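Local coordinates for protein STE5 (Saccharomyces cerevisiae, PDB 3FZE) that scaffolds the yeast mating-pheromone MAP kinase pathway, its minimal scaffold domain acting as a co-catalyst that unlocks Fus3 for phosphorylation by Ste7, at residues L37-N42 against L183-H188; A46-I49 against R53-F56; Q55-D60 against T91-I96; I113-N118 against Q130-F135. All coordinates share one frame; numbering follows the deposited sequence.

Contact 1 of 4, residues L37-N42 against L183-H188; sequences LIVVYN and LSFDEH
In the alpha/beta/alpha, vWA-like fold of this domain, the tail that follows helix 170-180 folds back over helix 35-50 and lays one aromatic side chain, Phe185, on the helix surface at Asn42. The main interaction is a CH-pi contact: Asn42 CB stands over one face of the Phe185 ring, 3.8 Å from its centroid and 15° off the ring normal, displaced toward the rim. The asparagine therefore meets the ring through its aliphatic root and not through its amide. Its CG lies anti to the carbonyl carbon (chi1 -71°), which carries the amide away from the ring. The helix backbone adds to the same patch, since Asn42 O comes within 3.6 Å of Phe185 CD2. Farther along the ring, Val39, one helical turn earlier, offers its CG2 methyl at 4.1 Å from Phe185 CE1, an oblique approach to the ring. Ser43 and Ala46 of the same helix and Cys178 of helix 170-180 also touch Phe185, which thus wedges between two helices. A serine in place of Phe185 would probably leave Asn42 CB and the Val39 methyl without their aromatic cover and weaken the tail's hold on this part of the helix, with Leu183 still packing on Leu47 and Ile49. Beyond Phe185 the tail is exposed. A weak bond from Asp186 N to Ser184 OG spans the ring residue, and Asp186 then closes an Asx turn in which His188 N donates to Asp186 OD1 at 2.9 Å, from well above the carboxylate plane.

Contact 2 of 4, residues A46-I49 against R53-F56; sequences ALTI and RLQF
Leu54 pushes its CD2 methyl against the last turn of helix 35-50, where it meets Leu47 and Thr48 together. The closer approach is at the root of Leu47, whose CB lies 3.6 Å from Leu54 CD2. The Thr48 methyl comes next, its CG2 standing 3.8 Å from the same Leu54 CD2 and also near Leu54 CB, with the two side chains crossing at about a right angle. Thr48 can present carbon here because its CG2 lies anti to the carbonyl carbon while OG1 turns back (chi1 64°) to hydrogen bond with Lys45 O of its own helix. The meeting is thus wholly apolar. Flanking Leu54, Gln55 NE2 donates to Arg53 O at 3.0 Å, a nearly straight bond of 169° that comes from above the carbonyl plane; Asn19 ND2 bonds to the same oxygen. These residues join the helix to the second strand of the beta-alpha-beta unit formed by strand 19-26, helix 35-50 and strand 55-60. Leu54 also rests on Leu20 and Ile22 of strand 19-26 and on Val71 of helix 71-74, while Leu47 reaches Leu177 and Cys178 of helix 170-180.

Contact 3 of 4, residues Q55-D60 against T91-I96; sequences QFCFVD and TQFSPI
Phe93, just ahead of helix 95-102, packs on Cys57 and Val59 of strand 55-60, joining the helix lead-in to one face of the central sheet of this vWA-like alpha/beta/alpha fold. Cys57 and Val59, two residues apart, point to the same side of the strand, whereas Phe58 between them points away.

The aliphatic part of the contact belongs to Val59. Its CG2 methyl lies 3.8 Å from Phe93 CG and nearly as close to CD1, an oblique approach, while CG1 comes near Phe93 CB at 4.1 Å. The two side chains cross at about a right angle, and both methyls meet the root of the ring from the strand side, CG2 reaching on to CG and CD1.

The sulfur-aromatic part belongs to Cys57. Its SG sits 4.9 Å from the Phe93 centroid and 63° off the ring normal, neither above the face nor at the edge, with CD1 the nearest ring atom at 3.9 Å. With CG anti to the backbone N (chi1 174°), the Phe93 ring is set so that its CD1 side meets Cys57 SG while CB and CG stay beside Val59. Ile23, Val65 and Leu98 also touch this buried ring.

Nearby polar bonds are Asn63 ND2 to Phe93 O and to Gln92 OE1, and Gln92 NE2 to Asn62 O. At the start of the helix, Ser94 is the N-cap, its OG hydrogen-bonded to Trp97 N.

Contact 4 of 4, residues I113-N118 against Q130-F135; sequences IVAVSN and QDYRCF
Ile113 is the main bump of strand 111-117, its branches reaching two aromatic rings of the loop 130-135. Its CD1 methyl rests over one face of Phe135, 4.0 Å from the ring centroid and 16° off the normal, a CH-pi contact shifted toward the rim at Phe135 CD2. CG1 backs it up beside Phe135 CG. The other branch, CG2, turns to Tyr132 and stops 4.0 Å from its CD2, meeting that ring obliquely. This split follows from the torsion that sets CG1 anti to the carbonyl carbon (chi1 -57°) and CG2 anti to the backbone N. Two residues on, where the strand again points to the loop, Ala115 is a low spot: only a methyl rises there, and the far end of Tyr132 fills the hollow, its OH 3.7 Å from Ala115 CB. That hydroxyl has its polar partner in Ile127 O. Were Ile113 an alanine, the Phe135 face would probably lose its methyl and a gap would open beside Tyr132 CD2. Within the loop, Phe135 N bonds to Tyr132 O at 3.0 Å, a backbone bond between the two ring-bearing residues.

The strand lies in the sheet between strands 19-26 and 145-150. Ile113 also touches Ala21 and Ile23 of the former, and Tyr132 packs against Ile23, against Glu145 and Lys147 of the latter, and against Pro95 of helix 95-102.

How the contacts relate
Contacts 2, 3 and 4 are buried, whereas contact 1 is only partly so, its tail exposed beyond the ring with an Asx turn. Contacts 1 and 2 both use helix 35-50 and meet through Leu183, which packs on Ala46, Leu47 and Ile49. Contacts 2 and 3 overlap at Gln55 and Phe56, but Leu54 carries the first, purely aliphatic, and Cys57 and Val59 the second, which adds sulfur to an aromatic ring. Contacts 3 and 4, with centres about 9 Å apart, reach the same sheet and touch where Phe93 and Pro95 meet Gln130 and Asp131. CH-pi contacts mark contacts 1 and 4, which lie on opposite sides of the chain's centre.

Contact 1 of 4, residues L37-N42 against L183-H188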
loop_
_atom_site.group_PDB
_atom_site.type_symbol
_atom_site.label_atom_id
_atom_site.label_comp_id
_atom_site.label_asym_id
_atom_site.label_seq_id
_atom_site.Cartn_x
_atom_site.Cartn_y
_atom_site.Cartn_z
ATOM N N LEU A 37 -1.166 5.770 11.773
ATOM C CA LEU A 37 0.184 6.096 11.311
ATOM C C LEU A 37 1.249 5.197 11.954
ATOM O O LEU A 37 2.217 4.798 11.307
ATOM C CB LEU A 37 0.514 7.567 11.547
ATOM C CG LEU A 37 0.465 8.461 10.303
ATOM C CD1 LEU A 37 -0.577 7.973 9.293
ATOM C CD2 LEU A 37 0.252 9.922 10.675
ATOM N N ILE A 38 1.076 4.885 13.230
ATOM C CA ILE A 38 2.017 4.010 13.908
ATOM C C ILE A 38 2.008 2.607 13.307
ATOM O O ILE A 38 3.066 1.982 13.143
ATOM C CB ILE A 38 1.714 3.940 15.417
ATOM C CG1 ILE A 38 1.922 5.315 16.045
ATOM C CG2 ILE A 38 2.589 2.891 16.076
ATOM C CD1 ILE A 38 1.482 5.400 17.503
ATOM N N VAL A 39 0.828 2.123 12.940
ATOM C CA VAL A 39 0.743 0.797 12.337
ATOM C C VAL A 39 1.296 0.789 10.913
ATOM O O VAL A 39 1.862 -0.200 10.464
ATOM C CB VAL A 39 -0.693 0.196 12.417
ATOM C CG1 VAL A 39 -1.646 0.919 11.493
ATOM C CG2 VAL A 39 -0.651 -1.305 12.111
ATOM N N VAL A 40 1.163 1.905 10.211
ATOM C CA VAL A 40 1.804 2.030 8.906
ATOM C C VAL A 40 3.327 1.905 9.037
ATOM O O VAL A 40 3.977 1.128 8.319
ATOM C CB VAL A 40 1.435 3.370 8.232
ATOM C CG1 VAL A 40 2.307 3.601 6.995
ATOM C CG2 VAL A 40 -0.038 3.366 7.857
ATOM N N TYR A 41 3.899 2.663 9.962
ATOM C CA TYR A 41 5.334 2.581 10.220
ATOM C C TYR A 41 5.759 1.177 10.622
ATOM O O TYR A 41 6.685 0.624 10.037
ATOM C CB TYR A 41 5.752 3.597 11.296
ATOM C CG TYR A 41 7.194 3.469 11.726
ATOM C CD1 TYR A 41 8.229 3.802 10.856
ATOM C CD2 TYR A 41 7.525 3.005 12.995
ATOM C CE1 TYR A 41 9.562 3.668 11.239
ATOM C CE2 TYR A 41 8.857 2.875 13.387
ATOM C CZ TYR A 41 9.871 3.216 12.501
ATOM O OH TYR A 41 11.202 3.095 12.871
ATOM N N ASN A 42 5.087 0.603 11.620
ATOM C CA ASN A 42 5.489 -0.702 12.118
ATOM C C ASN A 42 5.374 -1.770 11.048
ATOM O O ASN A 42 6.190 -2.679 10.989
ATOM C CB ASN A 42 4.669 -1.108 13.342
ATOM C CG ASN A 42 5.021 -0.308 14.573
ATOM O OD1 ASN A 42 6.103 0.270 14.661
ATOM N ND2 ASN A 42 4.103 -0.272 15.537
ATOM N N LEU A 183 5.084 -12.239 10.210
ATOM C CA LEU A 183 5.822 -11.156 10.843
ATOM C C LEU A 183 5.028 -10.600 12.025
ATOM O O LEU A 183 3.832 -10.866 12.154
ATOM C CB LEU A 183 6.130 -10.060 9.816
ATOM C CG LEU A 183 6.860 -10.566 8.568
ATOM C CD1 LEU A 183 6.795 -9.548 7.437
ATOM C CD2 LEU A 183 8.307 -10.943 8.886
ATOM N N SER A 184 5.704 -9.859 12.902
ATOM C CA SER A 184 5.041 -9.142 13.992
ATOM C C SER A 184 5.791 -7.843 14.275
ATOM O O SER A 184 6.786 -7.554 13.619
ATOM C CB SER A 184 4.975 -10.000 15.256
ATOM O OG SER A 184 6.180 -9.908 15.995
ATOM N N PHE A 185 5.330 -7.063 15.253
ATOM C CA PHE A 185 5.997 -5.794 15.554
ATOM C C PHE A 185 6.842 -5.841 16.832
ATOM O O PHE A 185 7.264 -4.798 17.338
ATOM C CB PHE A 185 4.975 -4.649 15.671
ATOM C CG PHE A 185 3.956 -4.603 14.552
ATOM C CD1 PHE A 185 2.626 -4.308 14.825
ATOM C CD2 PHE A 185 4.322 -4.854 13.238
ATOM C CE1 PHE A 185 1.678 -4.255 13.805
ATOM C CE2 PHE A 185 3.374 -4.806 12.210
ATOM C CZ PHE A 185 2.055 -4.504 12.496
ATOM N N ASP A 186 7.099 -7.035 17.352
ATOM C CA ASP A 186 7.772 -7.159 18.644
ATOM C C ASP A 186 9.271 -6.859 18.596
ATOM O O ASP A 186 9.932 -6.797 19.634
ATOM C CB ASP A 186 7.524 -8.541 19.258
ATOM C CG ASP A 186 8.221 -9.651 18.498
ATOM O OD1 ASP A 186 8.929 -9.357 17.509
ATOM O OD2 ASP A 186 8.067 -10.824 18.899
ATOM N N GLU A 187 9.803 -6.679 17.392
ATOM C CA GLU A 187 11.216 -6.361 17.208
ATOM C C GLU A 187 12.132 -7.415 17.824
ATOM O O GLU A 187 13.204 -7.088 18.334
ATOM C CB GLU A 187 11.544 -4.980 17.787
ATOM N N HIS A 188 11.709 -8.675 17.785
ATOM C CA HIS A 188 12.586 -9.771 18.182
ATOM C C HIS A 188 13.264 -10.393 16.963
ATOM O O HIS A 188 12.650 -10.563 15.906
ATOM C CB HIS A 188 11.838 -10.840 18.977
ATOM C CG HIS A 188 12.690 -12.020 19.339
ATOM N ND1 HIS A 188 13.601 -11.990 20.375
ATOM C CD2 HIS A 188 12.774 -13.256 18.799
ATOM C CE1 HIS A 188 14.206 -13.161 20.458
ATOM N NE2 HIS A 188 13.724 -13.950 19.515
#

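Contact 2 of 4, residues A46-I49 against R53-F56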
loop_
_atom_site.group_PDB
_atom_site.type_symbol
_atom_site.label_atom_id
_atom_site.label_comp_id
_atom_site.label_asym_id
_atom_site.label_seq_id
_atom_site.Cartn_x
_atom_site.Cartn_y
_atom_site.Cartn_z
ATOM N N ALA A 46 8.321 -4.064 9.519
ATOM C CA ALA A 46 8.228 -5.510 9.696
ATOM C C ALA A 46 8.393 -6.258 8.376
ATOM O O ALA A 46 9.092 -7.274 8.307
ATOM C CB ALA A 46 6.908 -5.879 10.358
ATOM N N LEU A 47 7.777 -5.726 7.327
ATOM C CA LEU A 47 7.788 -6.377 6.016
ATOM C C LEU A 47 9.190 -6.468 5.427
ATOM O O LEU A 47 9.474 -7.382 4.663
ATOM C CB LEU A 47 6.829 -5.661 5.059
ATOM C CG LEU A 47 5.353 -5.971 5.320
ATOM C CD1 LEU A 47 4.436 -4.944 4.662
ATOM C CD2 LEU A 47 5.050 -7.396 4.824
ATOM N N THR A 48 10.073 -5.544 5.796
ATOM C CA THR A 48 11.455 -5.621 5.309
ATOM C C THR A 48 12.239 -6.809 5.868
ATOM O O THR A 48 13.266 -7.174 5.308
ATOM C CB THR A 48 12.273 -4.339 5.562
ATOM O OG1 THR A 48 12.416 -4.126 6.974
ATOM C CG2 THR A 48 11.626 -3.130 4.891
ATOM N N ILE A 49 11.769 -7.410 6.962
ATOM C CA ILE A 49 12.405 -8.624 7.479
ATOM C C ILE A 49 12.344 -9.721 6.410
ATOM O O ILE A 49 13.291 -10.489 6.237
ATOM C CB ILE A 49 11.713 -9.126 8.765
ATOM C CG1 ILE A 49 11.906 -8.118 9.905
ATOM C CG2 ILE A 49 12.218 -10.516 9.160
ATOM C CD1 ILE A 49 11.016 -8.396 11.093
ATOM N N ARG A 53 14.137 -5.595 -0.264
ATOM C CA ARG A 53 13.978 -4.627 -1.350
ATOM C C ARG A 53 12.557 -4.052 -1.420
ATOM O O ARG A 53 12.137 -3.504 -2.438
ATOM C CB ARG A 53 14.401 -5.259 -2.677
ATOM C CG ARG A 53 15.847 -5.767 -2.613
ATOM C CD ARG A 53 16.271 -6.489 -3.871
ATOM N NE ARG A 53 15.563 -7.748 -3.975
ATOM C CZ ARG A 53 14.500 -7.942 -4.742
ATOM N NH1 ARG A 53 14.050 -6.951 -5.498
ATOM N NH2 ARG A 53 13.900 -9.124 -4.752
ATOM N N LEU A 54 11.824 -4.172 -0.323
ATOM C CA LEU A 54 10.474 -3.610 -0.234
ATOM C C LEU A 54 10.385 -2.183 -0.788
ATOM O O LEU A 54 11.158 -1.315 -0.387
ATOM C CB LEU A 54 10.018 -3.592 1.224
ATOM C CG LEU A 54 8.563 -3.231 1.482
ATOM C CD1 LEU A 54 7.604 -4.207 0.803
ATOM C CD2 LEU A 54 8.316 -3.170 2.991
ATOM N N GLN A 55 9.423 -1.952 -1.683
ATOM C CA GLN A 55 9.174 -0.630 -2.264
ATOM C C GLN A 55 7.873 -0.060 -1.730
ATOM O O GLN A 55 6.963 -0.808 -1.364
ATOM C CB GLN A 55 9.068 -0.723 -3.787
ATOM C CG GLN A 55 10.289 -1.346 -4.445
ATOM C CD GLN A 55 11.474 -0.417 -4.368
ATOM O OE1 GLN A 55 11.436 0.698 -4.893
ATOM N NE2 GLN A 55 12.531 -0.855 -3.703
ATOM N N PHE A 56 7.779 1.266 -1.693
ATOM C CA PHE A 56 6.571 1.917 -1.220
ATOM C C PHE A 56 6.313 3.176 -2.030
ATOM O O PHE A 56 7.197 3.695 -2.710
ATOM C CB PHE A 56 6.693 2.314 0.250
ATOM C CG PHE A 56 7.557 3.525 0.478
ATOM C CD1 PHE A 56 6.982 4.782 0.619
ATOM C CD2 PHE A 56 8.938 3.414 0.500
ATOM C CE1 PHE A 56 7.776 5.911 0.809
ATOM C CE2 PHE A 56 9.745 4.530 0.685
ATOM C CZ PHE A 56 9.162 5.779 0.837
#

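Contact 3 of 4, residues Q55-D60 against T91-I96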
loop_
_atom_site.group_PDB
_atom_site.type_symbol
_atom_site.label_atom_id
_atom_site.label_comp_id
_atom_site.label_asym_id
_atom_site.label_seq_id
_atom_site.Cartn_x
_atom_site.Cartn_y
_atom_site.Cartn_z
ATOM N N GLN A 55 9.423 -1.952 -1.683
ATOM C CA GLN A 55 9.174 -0.630 -2.264
ATOM C C GLN A 55 7.873 -0.060 -1.730
ATOM O O GLN A 55 6.963 -0.808 -1.364
ATOM C CB GLN A 55 9.068 -0.723 -3.787
ATOM C CG GLN A 55 10.289 -1.346 -4.445
ATOM C CD GLN A 55 11.474 -0.417 -4.368
ATOM O OE1 GLN A 55 11.436 0.698 -4.893
ATOM N NE2 GLN A 55 12.531 -0.855 -3.703
ATOM N N PHE A 56 7.779 1.266 -1.693
ATOM C CA PHE A 56 6.571 1.917 -1.220
ATOM C C PHE A 56 6.313 3.176 -2.030
ATOM O O PHE A 56 7.197 3.695 -2.710
ATOM C CB PHE A 56 6.693 2.314 0.250
ATOM C CG PHE A 56 7.557 3.525 0.478
ATOM C CD1 PHE A 56 6.982 4.782 0.619
ATOM C CD2 PHE A 56 8.938 3.414 0.500
ATOM C CE1 PHE A 56 7.776 5.911 0.809
ATOM C CE2 PHE A 56 9.745 4.530 0.685
ATOM C CZ PHE A 56 9.162 5.779 0.837
ATOM N N CYS A 57 5.084 3.653 -1.938
ATOM C CA CYS A 57 4.727 4.959 -2.451
ATOM C C CYS A 57 3.586 5.493 -1.600
ATOM O O CYS A 57 2.607 4.798 -1.380
ATOM C CB CYS A 57 4.292 4.844 -3.907
ATOM S SG CYS A 57 3.917 6.438 -4.673
ATOM N N PHE A 58 3.746 6.717 -1.101
ATOM C CA PHE A 58 2.696 7.410 -0.365
ATOM C C PHE A 58 2.043 8.447 -1.267
ATOM O O PHE A 58 2.736 9.195 -1.953
ATOM C CB PHE A 58 3.277 8.116 0.862
ATOM C CG PHE A 58 3.551 7.203 2.018
ATOM C CD1 PHE A 58 2.511 6.705 2.789
ATOM C CD2 PHE A 58 4.850 6.871 2.354
ATOM C CE1 PHE A 58 2.767 5.863 3.871
ATOM C CE2 PHE A 58 5.117 6.035 3.437
ATOM C CZ PHE A 58 4.072 5.527 4.181
ATOM N N VAL A 59 0.713 8.484 -1.251
ATOM C CA VAL A 59 -0.065 9.388 -2.101
ATOM C C VAL A 59 -1.080 10.127 -1.245
ATOM O O VAL A 59 -1.708 9.529 -0.369
ATOM C CB VAL A 59 -0.801 8.602 -3.199
ATOM C CG1 VAL A 59 -1.596 9.544 -4.117
ATOM C CG2 VAL A 59 0.196 7.774 -3.998
ATOM N N ASP A 60 -1.246 11.424 -1.478
ATOM C CA ASP A 60 -2.241 12.180 -0.715
ATOM C C ASP A 60 -3.659 12.025 -1.276
ATOM O O ASP A 60 -3.872 11.364 -2.293
ATOM C CB ASP A 60 -1.826 13.650 -0.472
ATOM C CG ASP A 60 -1.987 14.559 -1.698
ATOM O OD1 ASP A 60 -2.665 14.189 -2.674
ATOM O OD2 ASP A 60 -1.430 15.678 -1.656
ATOM N N THR A 91 3.453 16.299 -8.327
ATOM C CA THR A 91 3.492 15.083 -9.143
ATOM C C THR A 91 2.264 14.209 -8.913
ATOM O O THR A 91 2.087 13.665 -7.825
ATOM C CB THR A 91 4.740 14.233 -8.831
ATOM O OG1 THR A 91 5.921 15.032 -8.987
ATOM C CG2 THR A 91 4.807 13.025 -9.771
ATOM N N GLN A 92 1.429 14.072 -9.938
ATOM C CA GLN A 92 0.272 13.179 -9.865
ATOM C C GLN A 92 0.689 11.713 -9.951
ATOM O O GLN A 92 1.544 11.343 -10.754
ATOM C CB GLN A 92 -0.732 13.488 -10.977
ATOM C CG GLN A 92 -1.603 14.702 -10.678
ATOM C CD GLN A 92 -2.722 14.404 -9.687
ATOM O OE1 GLN A 92 -3.665 13.655 -9.991
ATOM N NE2 GLN A 92 -2.643 15.012 -8.506
ATOM N N PHE A 93 0.079 10.881 -9.116
ATOM C CA PHE A 93 0.358 9.454 -9.136
ATOM C C PHE A 93 -0.372 8.693 -10.250
ATOM O O PHE A 93 -1.528 8.965 -10.554
ATOM C CB PHE A 93 -0.002 8.819 -7.795
ATOM C CG PHE A 93 0.122 7.329 -7.805
ATOM C CD1 PHE A 93 1.344 6.727 -7.562
ATOM C CD2 PHE A 93 -0.972 6.531 -8.110
ATOM C CE1 PHE A 93 1.471 5.349 -7.589
ATOM C CE2 PHE A 93 -0.848 5.143 -8.135
ATOM C CZ PHE A 93 0.373 4.561 -7.884
ATOM N N SER A 94 0.315 7.716 -10.830
ATOM C CA SER A 94 -0.323 6.706 -11.667
ATOM C C SER A 94 0.525 5.451 -11.575
ATOM O O SER A 94 1.715 5.523 -11.253
ATOM C CB SER A 94 -0.427 7.156 -13.128
ATOM O OG SER A 94 0.856 7.263 -13.728
ATOM N N PRO A 95 -0.085 4.289 -11.834
ATOM C CA PRO A 95 0.719 3.064 -11.803
ATOM C C PRO A 95 1.872 3.111 -12.809
ATOM O O PRO A 95 2.988 2.727 -12.458
ATOM C CB PRO A 95 -0.292 1.976 -12.168
ATOM C CG PRO A 95 -1.593 2.513 -11.649
ATOM C CD PRO A 95 -1.531 4.007 -11.897
ATOM N N ILE A 96 1.619 3.580 -14.031
ATOM C CA ILE A 96 2.697 3.667 -15.011
ATOM C C ILE A 96 3.795 4.627 -14.556
ATOM O O ILE A 96 4.978 4.344 -14.734
ATOM C CB ILE A 96 2.201 4.055 -16.430
ATOM C CG1 ILE A 96 3.363 3.983 -17.424
ATOM C CG2 ILE A 96 1.599 5.445 -16.442
ATOM C CD1 ILE A 96 4.079 2.655 -17.419
#

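Contact 4 of 4, residues I113-N118 against Q130-F135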
loop_
_atom_site.group_PDB
_atom_site.type_symbol
_atom_site.label_atom_id
_atom_site.label_comp_id
_atom_site.label_asym_id
_atom_site.label_seq_id
_atom_site.Cartn_x
_atom_site.Cartn_y
_atom_site.Cartn_z
ATOM N N ILE A 113 1.683 -6.263 -5.793
ATOM C CA ILE A 113 1.278 -4.875 -5.649
ATOM C C ILE A 113 0.143 -4.766 -4.651
ATOM O O ILE A 113 -0.879 -5.436 -4.786
ATOM C CB ILE A 113 0.823 -4.271 -6.992
ATOM C CG1 ILE A 113 1.929 -4.403 -8.031
ATOM C CG2 ILE A 113 0.407 -2.813 -6.808
ATOM C CD1 ILE A 113 3.170 -3.669 -7.669
ATOM N N VAL A 114 0.327 -3.910 -3.649
ATOM C CA VAL A 114 -0.678 -3.749 -2.614
ATOM C C VAL A 114 -1.056 -2.275 -2.568
ATOM O O VAL A 114 -0.251 -1.437 -2.177
ATOM C CB VAL A 114 -0.155 -4.206 -1.240
ATOM C CG1 VAL A 114 -1.230 -4.043 -0.175
ATOM C CG2 VAL A 114 0.314 -5.663 -1.310
ATOM N N ALA A 115 -2.272 -1.964 -2.993
ATOM C CA ALA A 115 -2.742 -0.583 -3.023
ATOM C C ALA A 115 -3.837 -0.391 -1.981
ATOM O O ALA A 115 -4.886 -1.022 -2.050
ATOM C CB ALA A 115 -3.246 -0.215 -4.428
ATOM N N VAL A 116 -3.580 0.471 -1.002
ATOM C CA VAL A 116 -4.525 0.694 0.075
ATOM C C VAL A 116 -4.804 2.191 0.200
ATOM O O VAL A 116 -3.875 3.007 0.177
ATOM C CB VAL A 116 -3.988 0.165 1.422
ATOM C CG1 VAL A 116 -5.085 0.191 2.479
ATOM C CG2 VAL A 116 -3.420 -1.259 1.266
ATOM N N SER A 117 -6.073 2.555 0.333
ATOM C CA SER A 117 -6.456 3.968 0.406
ATOM C C SER A 117 -7.634 4.151 1.360
ATOM O O SER A 117 -8.518 3.298 1.432
ATOM C CB SER A 117 -6.821 4.484 -0.990
ATOM O OG SER A 117 -7.295 5.828 -0.955
ATOM N N ASN A 118 -7.647 5.258 2.093
ATOM C CA ASN A 118 -8.814 5.590 2.904
ATOM C C ASN A 118 -9.513 6.850 2.405
ATOM O O ASN A 118 -10.407 7.367 3.072
ATOM C CB ASN A 118 -8.432 5.764 4.376
ATOM C CG ASN A 118 -7.677 7.050 4.628
ATOM O OD1 ASN A 118 -7.081 7.611 3.708
ATOM N ND2 ASN A 118 -7.696 7.526 5.873
ATOM N N GLN A 130 -7.312 3.210 -10.513
ATOM C CA GLN A 130 -6.295 3.385 -11.546
ATOM C C GLN A 130 -5.918 2.047 -12.171
ATOM O O GLN A 130 -6.258 0.997 -11.633
ATOM C CB GLN A 130 -5.087 4.137 -10.973
ATOM C CG GLN A 130 -5.448 5.558 -10.535
ATOM C CD GLN A 130 -4.336 6.273 -9.785
ATOM O OE1 GLN A 130 -3.193 5.813 -9.762
ATOM N NE2 GLN A 130 -4.673 7.406 -9.152
ATOM N N ASP A 131 -5.245 2.081 -13.317
ATOM C CA ASP A 131 -4.936 0.839 -14.019
ATOM C C ASP A 131 -3.519 0.348 -13.725
ATOM O O ASP A 131 -2.528 0.979 -14.100
ATOM C CB ASP A 131 -5.217 0.939 -15.528
ATOM C CG ASP A 131 -4.178 1.756 -16.275
ATOM O OD1 ASP A 131 -3.548 2.644 -15.662
ATOM O OD2 ASP A 131 -3.999 1.508 -17.487
ATOM N N TYR A 132 -3.449 -0.781 -13.035
ATOM C CA TYR A 132 -2.178 -1.360 -12.621
ATOM C C TYR A 132 -1.661 -2.281 -13.725
ATOM O O TYR A 132 -0.711 -3.044 -13.549
ATOM C CB TYR A 132 -2.328 -2.013 -11.251
ATOM C CG TYR A 132 -2.563 -0.947 -10.187
ATOM C CD1 TYR A 132 -3.823 -0.384 -10.007
ATOM C CD2 TYR A 132 -1.518 -0.458 -9.412
ATOM C CE1 TYR A 132 -4.043 0.611 -9.058
ATOM C CE2 TYR A 132 -1.729 0.534 -8.461
ATOM C CZ TYR A 132 -2.995 1.067 -8.293
ATOM O OH TYR A 132 -3.213 2.049 -7.351
ATOM N N ARG A 133 -2.348 -2.169 -14.859
ATOM C CA ARG A 133 -1.876 -2.536 -16.190
ATOM C C ARG A 133 -0.406 -2.927 -16.310
ATOM O O ARG A 133 -0.076 -4.074 -16.596
ATOM C CB ARG A 133 -2.154 -1.381 -17.154
ATOM N N CYS A 134 0.464 -1.948 -16.108
ATOM C CA CYS A 134 1.877 -2.041 -16.450
ATOM C C CYS A 134 2.675 -3.010 -15.589
ATOM O O CYS A 134 3.811 -3.347 -15.917
ATOM C CB CYS A 134 2.488 -0.659 -16.292
ATOM S SG CYS A 134 2.013 0.059 -14.701
ATOM N N PHE A 135 2.105 -3.435 -14.471
ATOM C CA PHE A 135 2.795 -4.386 -13.620
ATOM C C PHE A 135 2.554 -5.814 -14.121
ATOM O O PHE A 135 2.570 -6.771 -13.350
ATOM C CB PHE A 135 2.432 -4.184 -12.145
ATOM C CG PHE A 135 2.938 -2.882 -11.582
ATOM C CD1 PHE A 135 2.097 -1.789 -11.463
ATOM C CD2 PHE A 135 4.267 -2.741 -11.215
ATOM C CE1 PHE A 135 2.567 -0.590 -10.971
ATOM C CE2 PHE A 135 4.741 -1.549 -10.722
ATOM C CZ PHE A 135 3.893 -0.465 -10.599
#